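Local structure of extracellular solute-binding protein, family 5 (Chelativorans sp., 6WM6) at residues 59-64 with 225-230; 138-143 with 204-209. The protein binds EDTA and other aminopolycarboxylates in the periplasm, probably as the solute-binding component of an ABC transporter. One frame throughout, in Å; residues are numbered along the deposited sequence. Where two conformers were deposited one is given.

Contact 1 of 2, residues 59-64 with 225-230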
ATOM      1  N   THR A  59       0.840 -16.160   9.365  1.00 25.99           N
ATOM      2  CA  THR A  59       2.023 -16.901   9.784  1.00 27.16           C
ATOM      3  C   THR A  59       3.105 -16.002  10.354  1.00 25.73           C
ATOM      4  O   THR A  59       4.095 -16.510  10.887  1.00 29.41           O
ATOM      5  CB  THR A  59       2.604 -17.705   8.608  1.00 25.07           C
ATOM      6  OG1 THR A  59       2.852 -16.832   7.510  1.00 32.89           O
ATOM      7  CG2 THR A  59       1.609 -18.781   8.189  1.00 33.60           C
ATOM      8  N   ASN A  60       2.928 -14.692  10.272  1.00 22.78           N
ATOM      9  CA  ASN A  60       3.867 -13.704  10.789  1.00 23.99           C
ATOM     10  C   ASN A  60       3.013 -12.564  11.325  1.00 20.55           C
ATOM     11  O   ASN A  60       2.149 -12.055  10.614  1.00 21.57           O
ATOM     12  CB  ASN A  60       4.807 -13.227   9.671  1.00 22.96           C
ATOM     13  CG  ASN A  60       5.905 -12.306  10.176  1.00 21.27           C
ATOM     14  OD1 ASN A  60       5.638 -11.296  10.855  1.00 22.23           O
ATOM     15  ND2 ASN A  60       7.133 -12.609   9.821  1.00 23.97           N
ATOM     16  N   TRP A  61       3.235 -12.197  12.584  1.00 19.78           N
ATOM     17  CA  TRP A  61       2.417 -11.246  13.298  1.00 18.39           C
ATOM     18  C   TRP A  61       3.062  -9.872  13.370  1.00 18.76           C
ATOM     19  O   TRP A  61       2.510  -8.984  14.028  1.00 20.20           O
ATOM     20  CB  TRP A  61       2.138 -11.745  14.716  1.00 19.81           C
ATOM     21  CG  TRP A  61       1.270 -12.947  14.724  1.00 20.10           C
ATOM     22  CD1 TRP A  61       1.676 -14.250  14.642  1.00 21.48           C
ATOM     23  CD2 TRP A  61      -0.154 -12.960  14.819  1.00 18.80           C
ATOM     24  NE1 TRP A  61       0.578 -15.075  14.670  1.00 22.88           N
ATOM     25  CE2 TRP A  61      -0.554 -14.307  14.774  1.00 20.46           C
ATOM     26  CE3 TRP A  61      -1.131 -11.966  14.930  1.00 20.65           C
ATOM     27  CZ2 TRP A  61      -1.895 -14.684  14.846  1.00 22.88           C
ATOM     28  CZ3 TRP A  61      -2.452 -12.344  15.001  1.00 22.43           C
ATOM     29  CH2 TRP A  61      -2.823 -13.690  14.957  1.00 22.47           C
ATOM     30  N   ASN A  62       4.186  -9.679  12.685  1.00 20.08           N
ATOM     31  CA  ASN A  62       4.985  -8.461  12.770  1.00 16.91           C
ATOM     32  C   ASN A  62       4.930  -7.762  11.418  1.00 18.19           C
ATOM     33  O   ASN A  62       5.700  -8.075  10.503  1.00 17.73           O
ATOM     34  CB  ASN A  62       6.411  -8.835  13.177  1.00 19.00           C
ATOM     35  CG  ASN A  62       7.337  -7.652  13.251  1.00 18.20           C
ATOM     36  OD1 ASN A  62       6.973  -6.507  12.916  1.00 18.89           O
ATOM     37  ND2 ASN A  62       8.574  -7.919  13.712  1.00 19.98           N
ATOM     38  N   VAL A  63       4.032  -6.789  11.297  1.00 17.36           N
ATOM     39  CA  VAL A  63       3.791  -6.141  10.006  1.00 17.43           C
ATOM     40  C   VAL A  63       5.015  -5.402   9.501  1.00 17.47           C
ATOM     41  O   VAL A  63       5.118  -5.115   8.300  1.00 19.08           O
ATOM     42  CB  VAL A  63       2.558  -5.219  10.093  1.00 17.44           C
ATOM     43  CG1 VAL A  63       2.868  -3.935  10.833  1.00 18.78           C
ATOM     44  CG2 VAL A  63       2.019  -4.934   8.693  1.00 20.31           C
ATOM     45  N   THR A  64       5.932  -5.024  10.394  1.00 17.13           N
ATOM     46  CA  THR A  64       7.129  -4.291  10.016  1.00 17.26           C
ATOM     47  C   THR A  64       8.209  -5.192   9.440  1.00 17.52           C
ATOM     48  O   THR A  64       9.211  -4.688   8.906  1.00 18.78           O
ATOM     49  CB  THR A  64       7.684  -3.431  11.150  1.00 17.48           C
ATOM     50  OG1 THR A  64       8.362  -4.247  12.122  1.00 18.85           O
ATOM     51  CG2 THR A  64       6.566  -2.640  11.835  1.00 19.93           C
ATOM     52  N   GLU A 225      -7.579 -13.096  21.968  1.00 19.86           N
ATOM     53  CA  GLU A 225      -8.033 -14.168  22.844  1.00 20.90           C
ATOM     54  C   GLU A 225      -7.600 -15.540  22.337  1.00 23.07           C
ATOM     55  O   GLU A 225      -7.184 -16.380  23.145  1.00 23.96           O
ATOM     56  CB  GLU A 225      -9.558 -14.120  22.987  1.00 23.33           C
ATOM     57  CG  GLU A 225     -10.136 -15.191  23.910  1.00 25.77           C
ATOM     58  CD  GLU A 225     -11.651 -15.137  23.992  1.00 28.36           C
ATOM     59  OE1 GLU A 225     -12.324 -15.453  22.987  1.00 32.41           O
ATOM     60  OE2 GLU A 225     -12.180 -14.759  25.065  1.00 37.47           O
ATOM     61  N   SER A 226      -7.711 -15.796  21.033  1.00 22.02           N
ATOM     62  CA  SER A 226      -7.324 -17.075  20.472  1.00 21.95           C
ATOM     63  C   SER A 226      -7.032 -16.934  18.987  1.00 22.01           C
ATOM     64  O   SER A 226      -7.481 -15.991  18.323  1.00 21.24           O
ATOM     65  CB  SER A 226      -8.411 -18.142  20.666  1.00 26.14           C
ATOM     66  OG  SER A 226      -9.580 -17.794  19.939  1.00 27.73           O
ATOM     67  N   PHE A 227      -6.274 -17.896  18.473  1.00 23.67           N
ATOM     68  CA  PHE A 227      -5.975 -18.002  17.057  1.00 21.99           C
ATOM     69  C   PHE A 227      -6.106 -19.450  16.629  1.00 24.73           C
ATOM     70  O   PHE A 227      -5.417 -20.324  17.174  1.00 27.24           O
ATOM     71  CB  PHE A 227      -4.568 -17.506  16.742  1.00 21.81           C
ATOM     72  CG  PHE A 227      -4.173 -17.660  15.308  1.00 23.24           C
ATOM     73  CD1 PHE A 227      -4.963 -17.133  14.296  1.00 24.86           C
ATOM     74  CD2 PHE A 227      -3.003 -18.330  14.963  1.00 24.56           C
ATOM     75  CE1 PHE A 227      -4.599 -17.268  12.968  1.00 26.90           C
ATOM     76  CE2 PHE A 227      -2.631 -18.458  13.642  1.00 27.30           C
ATOM     77  CZ  PHE A 227      -3.423 -17.923  12.642  1.00 26.22           C
ATOM     78  N   ASP A 228      -6.988 -19.709  15.667  1.00 24.69           N
ATOM     79  CA  ASP A 228      -7.151 -21.024  15.068  1.00 25.68           C
ATOM     80  C   ASP A 228      -6.494 -20.958  13.695  1.00 28.15           C
ATOM     81  O   ASP A 228      -7.063 -20.354  12.768  1.00 24.37           O
ATOM     82  CB  ASP A 228      -8.635 -21.380  14.950  1.00 29.37           C
ATOM     83  CG  ASP A 228      -8.862 -22.795  14.457  1.00 42.19           C
ATOM     84  OD1 ASP A 228      -7.878 -23.558  14.345  1.00 38.52           O
ATOM     85  OD2 ASP A 228     -10.030 -23.142  14.184  1.00 37.21           O
ATOM     86  N   PRO A 229      -5.300 -21.522  13.519  1.00 26.41           N
ATOM     87  CA  PRO A 229      -4.556 -21.328  12.267  1.00 25.95           C
ATOM     88  C   PRO A 229      -5.364 -21.669  11.026  1.00 25.76           C
ATOM     89  O   PRO A 229      -6.031 -22.706  10.951  1.00 29.10           O
ATOM     90  CB  PRO A 229      -3.352 -22.271  12.429  1.00 29.70           C
ATOM     91  CG  PRO A 229      -3.148 -22.338  13.895  1.00 28.41           C
ATOM     92  CD  PRO A 229      -4.515 -22.287  14.514  1.00 29.08           C
ATOM     93  N   GLY A 230      -5.297 -20.774  10.041  1.00 26.09           N
ATOM     94  CA  GLY A 230      -6.020 -20.937   8.810  1.00 26.18           C
ATOM     95  C   GLY A 230      -7.509 -20.695   8.905  1.00 27.33           C
ATOM     96  O   GLY A 230      -8.204 -20.849   7.895  1.00 28.86           O
TER
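Trp61 and Phe227 meet as an edge-to-face, or T-shaped, aromatic pair. The six-membered ring of Trp61 and the Phe227 ring stand at 87° to one another, their centroids 5.1 Å apart. The indole presents the edge of its benzo half: CZ2 of Trp61 lies 3.7 Å above the Phe227 plane and over its centre, and its spacing to the phenyl carbons is nearly even, from 3.8 Å to Phe227 CG to 4.2 Å to Phe227 CE1. Such evenness fits an approach directly down onto the ring face, with the C-H of CZ2 aimed at the pi cloud. The neighbouring CH2 of Trp61 comes closest to Phe227 CD1, at 4.1 Å. With CG anti to the backbone N (chi1 177°), the Phe227 ring is carried out toward Trp61. Its opposite face is covered from within its own segment, by Pro229 N.

The pair ties strand 222-228, outermost of a mixed sheet within the chain and paired in a beta hairpin with 232-237, to the loop that leads from strand 49-54, the other outermost strand, to helix 71-77. A classic beta bulge, Glu225 and Ser226 facing Thr234, lies just before Phe227, and Gly230 in the hairpin turn reaches the same loop through a hydrogen bond from its N to Asp57 OD1.

On the loop side, two asparagine side chains shape the backbone. Asn60 OD1 accepts from Asn62 N at 2.8 Å, an Asx turn spanning Trp61, with the N-H in the carbonyl plane and an N-H...O angle of 157°. Beyond it, Asn62 OD1 receives the hydroxyl of Thr64, with OG1 2.8 Å away and somewhat tilted from the carbonyl plane, besides a weak bond from Thr64 N.

Contact 2 of 2, residues 138-143 with 204-209. With SO4 (sulfate ion), chain D.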
ATOM      1  N   TRP A 138      13.147   1.786  16.926  1.00 18.03           N
ATOM      2  CA  TRP A 138      14.205   2.442  16.158  1.00 17.93           C
ATOM      3  C   TRP A 138      15.415   1.539  15.956  1.00 19.74           C
ATOM      4  O   TRP A 138      15.940   1.438  14.838  1.00 20.22           O
ATOM      5  CB  TRP A 138      14.606   3.727  16.886  1.00 19.66           C
ATOM      6  CG  TRP A 138      15.869   4.411  16.404  1.00 19.40           C
ATOM      7  CD1 TRP A 138      16.078   4.998  15.202  1.00 20.73           C
ATOM      8  CD2 TRP A 138      17.061   4.600  17.166  1.00 20.48           C
ATOM      9  NE1 TRP A 138      17.357   5.532  15.154  1.00 21.28           N
ATOM     10  CE2 TRP A 138      17.963   5.312  16.356  1.00 20.68           C
ATOM     11  CE3 TRP A 138      17.447   4.251  18.470  1.00 21.81           C
ATOM     12  CZ2 TRP A 138      19.238   5.665  16.786  1.00 22.15           C
ATOM     13  CZ3 TRP A 138      18.707   4.597  18.897  1.00 23.93           C
ATOM     14  CH2 TRP A 138      19.594   5.306  18.057  1.00 23.48           C
ATOM     15  N   LYS A 139      15.842   0.840  17.010  1.00 18.95           N
ATOM     16  CA  LYS A 139      16.996  -0.050  16.877  1.00 21.42           C
ATOM     17  C   LYS A 139      16.720  -1.194  15.908  1.00 21.65           C
ATOM     18  O   LYS A 139      17.625  -1.607  15.180  1.00 23.59           O
ATOM     19  CB  LYS A 139      17.435  -0.586  18.244  1.00 22.60           C
ATOM     20  CG  LYS A 139      18.125   0.469  19.087  1.00 24.44           C
ATOM     21  CD  LYS A 139      18.759  -0.108  20.345  1.00 28.02           C
ATOM     22  CE  LYS A 139      19.507   0.991  21.089  1.00 41.05           C
ATOM     23  NZ  LYS A 139      20.255   0.492  22.279  1.00 54.37           N
ATOM     24  N   THR A 140      15.482  -1.695  15.846  1.00 19.38           N
ATOM     25  CA  THR A 140      15.193  -2.747  14.875  1.00 19.42           C
ATOM     26  C   THR A 140      15.165  -2.213  13.448  1.00 20.79           C
ATOM     27  O   THR A 140      15.375  -2.979  12.504  1.00 22.01           O
ATOM     28  CB  THR A 140      13.862  -3.478  15.148  1.00 19.27           C
ATOM     29  OG1 THR A 140      12.736  -2.618  14.896  1.00 19.79           O
ATOM     30  CG2 THR A 140      13.804  -4.028  16.565  1.00 20.57           C
ATOM     31  N   GLN A 141      14.865  -0.921  13.262  1.00 19.10           N
ATOM     32  CA  GLN A 141      14.618  -0.364  11.937  1.00 20.03           C
ATOM     33  C   GLN A 141      15.769   0.453  11.374  1.00 21.21           C
ATOM     34  O   GLN A 141      15.699   0.827  10.196  1.00 22.52           O
ATOM     35  CB  GLN A 141      13.378   0.539  11.965  1.00 18.54           C
ATOM     36  CG  GLN A 141      12.085  -0.123  12.417  1.00 18.59           C
ATOM     37  CD  GLN A 141      11.692  -1.311  11.565  1.00 18.79           C
ATOM     38  OE1 GLN A 141      11.363  -1.171  10.373  1.00 19.99           O
ATOM     39  NE2 GLN A 141      11.740  -2.495  12.153  1.00 18.96           N
ATOM     40  N   ASN A 142      16.782   0.773  12.163  1.00 20.41           N
ATOM     41  CA  ASN A 142      17.760   1.794  11.754  1.00 21.77           C
ATOM     42  C   ASN A 142      18.954   1.248  10.981  1.00 25.31           C
ATOM     43  O   ASN A 142      19.848   2.031  10.646  1.00 25.59           O
ATOM     44  CB  ASN A 142      18.213   2.649  12.942  1.00 23.62           C
ATOM     45  CG  ASN A 142      19.097   1.908  13.927  1.00 25.47           C
ATOM     46  OD1 ASN A 142      19.664   0.855  13.622  1.00 24.43           O
ATOM     47  ND2 ASN A 142      19.241   2.470  15.111  1.00 24.38           N
ATOM     48  N   ARG A 143      18.995  -0.059  10.705  1.00 25.28           N
ATOM     49  CA  ARG A 143      20.022  -0.701   9.888  1.00 27.75           C
ATOM     50  C   ARG A 143      21.364  -0.838  10.598  1.00 31.96           C
ATOM     51  O   ARG A 143      22.283  -1.469  10.060  1.00 39.16           O
ATOM     52  CB  ARG A 143      20.247   0.077   8.580  1.00 30.65           C
ATOM     53  CG  ARG A 143      19.025   0.237   7.700  1.00 39.62           C
ATOM     54  CD  ARG A 143      18.630  -1.076   7.065  1.00 35.36           C
ATOM     55  NE  ARG A 143      17.673  -0.929   5.966  1.00 30.70           N
ATOM     56  CZ  ARG A 143      17.066  -1.956   5.380  1.00 30.65           C
ATOM     57  NH1 ARG A 143      17.330  -3.194   5.793  1.00 31.39           N
ATOM     58  NH2 ARG A 143      16.209  -1.765   4.390  1.00 32.56           N
ATOM     59  N   GLU A 204      16.734 -11.659  17.793  1.00 25.12           N
ATOM     60  CA  GLU A 204      15.935 -12.819  18.164  1.00 26.36           C
ATOM     61  C   GLU A 204      14.509 -12.412  18.512  1.00 23.56           C
ATOM     62  O   GLU A 204      13.544 -13.037  18.063  1.00 25.18           O
ATOM     63  CB  GLU A 204      16.613 -13.522  19.351  1.00 36.62           C
ATOM     64  CG  GLU A 204      15.796 -14.604  20.045  1.00 65.08           C
ATOM     65  CD  GLU A 204      15.608 -15.845  19.196  1.00 79.27           C
ATOM     66  OE1 GLU A 204      14.621 -16.579  19.430  1.00 77.96           O
ATOM     67  OE2 GLU A 204      16.440 -16.087  18.296  1.00 85.68           O
ATOM     68  N   SER A 205      14.354 -11.358  19.314  1.00 22.86           N
ATOM     69  CA  SER A 205      13.021 -10.965  19.752  1.00 20.96           C
ATOM     70  C   SER A 205      12.187 -10.408  18.605  1.00 20.91           C
ATOM     71  O   SER A 205      10.973 -10.638  18.562  1.00 21.42           O
ATOM     72  CB  SER A 205      13.109  -9.968  20.908  1.00 26.93           C
ATOM     73  OG  SER A 205      13.689  -8.743  20.495  1.00 23.67           O
ATOM     74  N   TYR A 206      12.814  -9.698  17.671  1.00 19.87           N
ATOM     75  CA  TYR A 206      12.102  -9.139  16.530  1.00 21.06           C
ATOM     76  C   TYR A 206      11.763 -10.210  15.504  1.00 21.24           C
ATOM     77  O   TYR A 206      10.615 -10.281  15.006  1.00 20.36           O
ATOM     78  CB  TYR A 206      12.956  -8.029  15.919  1.00 19.98           C
ATOM     79  CG  TYR A 206      12.329  -7.333  14.738  1.00 18.68           C
ATOM     80  CD1 TYR A 206      11.471  -6.254  14.917  1.00 18.95           C
ATOM     81  CD2 TYR A 206      12.590  -7.755  13.436  1.00 19.20           C
ATOM     82  CE1 TYR A 206      10.906  -5.597  13.822  1.00 19.44           C
ATOM     83  CE2 TYR A 206      12.029  -7.111  12.355  1.00 19.48           C
ATOM     84  CZ  TYR A 206      11.183  -6.036  12.559  1.00 18.39           C
ATOM     85  OH  TYR A 206      10.650  -5.413  11.454  1.00 20.19           O
ATOM     86  N   ASN A 207      12.744 -11.046  15.166  1.00 22.78           N
ATOM     87  CA  ASN A 207      12.565 -12.045  14.126  1.00 21.50           C
ATOM     88  C   ASN A 207      11.769 -13.259  14.599  1.00 25.00           C
ATOM     89  O   ASN A 207      11.143 -13.930  13.771  1.00 26.75           O
ATOM     90  CB  ASN A 207      13.934 -12.535  13.621  1.00 22.98           C
ATOM     91  CG  ASN A 207      14.703 -11.482  12.862  1.00 22.23           C
ATOM     92  OD1 ASN A 207      14.138 -10.566  12.271  1.00 24.02           O
ATOM     93  ND2 ASN A 207      16.019 -11.620  12.844  1.00 25.42           N
ATOM     94  N   ASN A 208      11.787 -13.573  15.895  1.00 24.37           N
ATOM     95  CA  ASN A 208      11.131 -14.767  16.417  0.55 23.16           C
ATOM     96  C   ASN A 208       9.944 -14.404  17.303  1.00 26.22           C
ATOM     97  O   ASN A 208       8.802 -14.538  16.868  1.00 27.04           O
ATOM     98  CB  ASN A 208      12.156 -15.657  17.124  0.55 24.56           C
ATOM     99  CG  ASN A 208      13.314 -16.033  16.210  0.55 31.01           C
ATOM    100  OD1 ASN A 208      14.481 -15.892  16.575  0.55 45.17           O
ATOM    101  ND2 ASN A 208      12.994 -16.488  15.005  0.55 30.89           N
ATOM    102  N   PHE A 209      10.174 -13.915  18.521  1.00 22.42           N
ATOM    103  CA  PHE A 209       9.069 -13.609  19.433  1.00 22.47           C
ATOM    104  C   PHE A 209       7.976 -12.761  18.787  1.00 21.02           C
ATOM    105  O   PHE A 209       6.801 -13.141  18.805  1.00 22.81           O
ATOM    106  CB  PHE A 209       9.620 -12.924  20.689  1.00 23.72           C
ATOM    107  CG  PHE A 209       8.569 -12.418  21.629  1.00 23.48           C
ATOM    108  CD1 PHE A 209       7.702 -13.305  22.283  1.00 24.87           C
ATOM    109  CD2 PHE A 209       8.451 -11.061  21.886  1.00 23.45           C
ATOM    110  CE1 PHE A 209       6.741 -12.815  23.156  1.00 24.61           C
ATOM    111  CE2 PHE A 209       7.478 -10.576  22.764  1.00 25.64           C
ATOM    112  CZ  PHE A 209       6.630 -11.465  23.396  1.00 24.06           C
TER
HETATM  113  S   SO4 D 603      15.107   2.027   3.113  1.00 28.75           S
HETATM  114  O1  SO4 D 603      15.298   0.789   3.887  1.00 27.10           O
HETATM  115  O2  SO4 D 603      13.801   2.608   3.436  1.00 26.19           O
HETATM  116  O3  SO4 D 603      15.094   1.740   1.678  1.00 35.09           O
HETATM  117  O4  SO4 D 603      16.159   2.981   3.442  1.00 31.82           O
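The Tyr206 ring is met obliquely by Thr140 CG2 and Gln141 NE2, while Asn207 OD1 lies at its edge, near the ring plane. Of the Thr140 atoms, CB makes an off-centre CH-pi contact, 4.1 Å from the centroid of the Tyr206 ring, and CG2 comes to 3.6 Å from Tyr206 CD1. Another flat group, the Trp138 indole, has Asn142 ND2 over the centre of one face. This is helix-helix packing: the C-terminal turn of helix 131-141 rests against helix 202-212, nearest at Thr140 and Tyr206, whose CA atoms are 7.3 Å apart. Helix 202-212 has a wider pi-type turn at 205-209, in the part that carries the tyrosine.

Polar bonding centres on the Gln141 amide. The bend at chi2 (-58°) turns the chain so that NE2 comes beside Thr140 OG1 and near Tyr206 OH, where both N-H groups are used. One points from Gln141 NE2 to Thr140 OG1 at 2.9 Å, almost straight at 173°; the other reaches Tyr206 OH at 3.2 Å and 153°. Both acceptors lie close to the amide plane, so the pair fixes the amide's rotation. Thr140 OG1 is also bonded to Phe137 O, and Tyr206 OH to Thr64 OG1, so these buried hydroxyls each have further partners. A phenylalanine in place of Tyr206 would probably leave one N-H of Gln141 without its acceptor and cost the Thr64 hydroxyl one of its partners.

Past the helix end, Arg143 adopts positive phi and its side chain runs to a sulfate, probably from the crystallisation liquor, that Ser154 N, Tyr155 N and Gln473 NE2 also bind. Arg143 NH2 donates to sulfate O1 at 2.8 Å, with the oxygen at the edge of the guanidinium, near its plane.

All three residues that meet in contact 2 are buried, whereas contact 1 is only partly so: Trp61 is buried but Phe227 retains some exposure on an outermost strand. Their chemistry differs accordingly. Contact 1 has no hydrogen bond across it and relies on two rings between a loop and a strand; contact 2 joins two helices and combines CH-pi packing with a bonded amide. Their centres are 18 Å apart, yet they touch through a probable hydrogen bond, Thr64 OG1 to Tyr206 OH at 2.7 Å. The 59-64 loop touches both helix 202-212, through Thr64 and Asn62, and strand 222-228, through Trp61; the two elements follow each other in the chain.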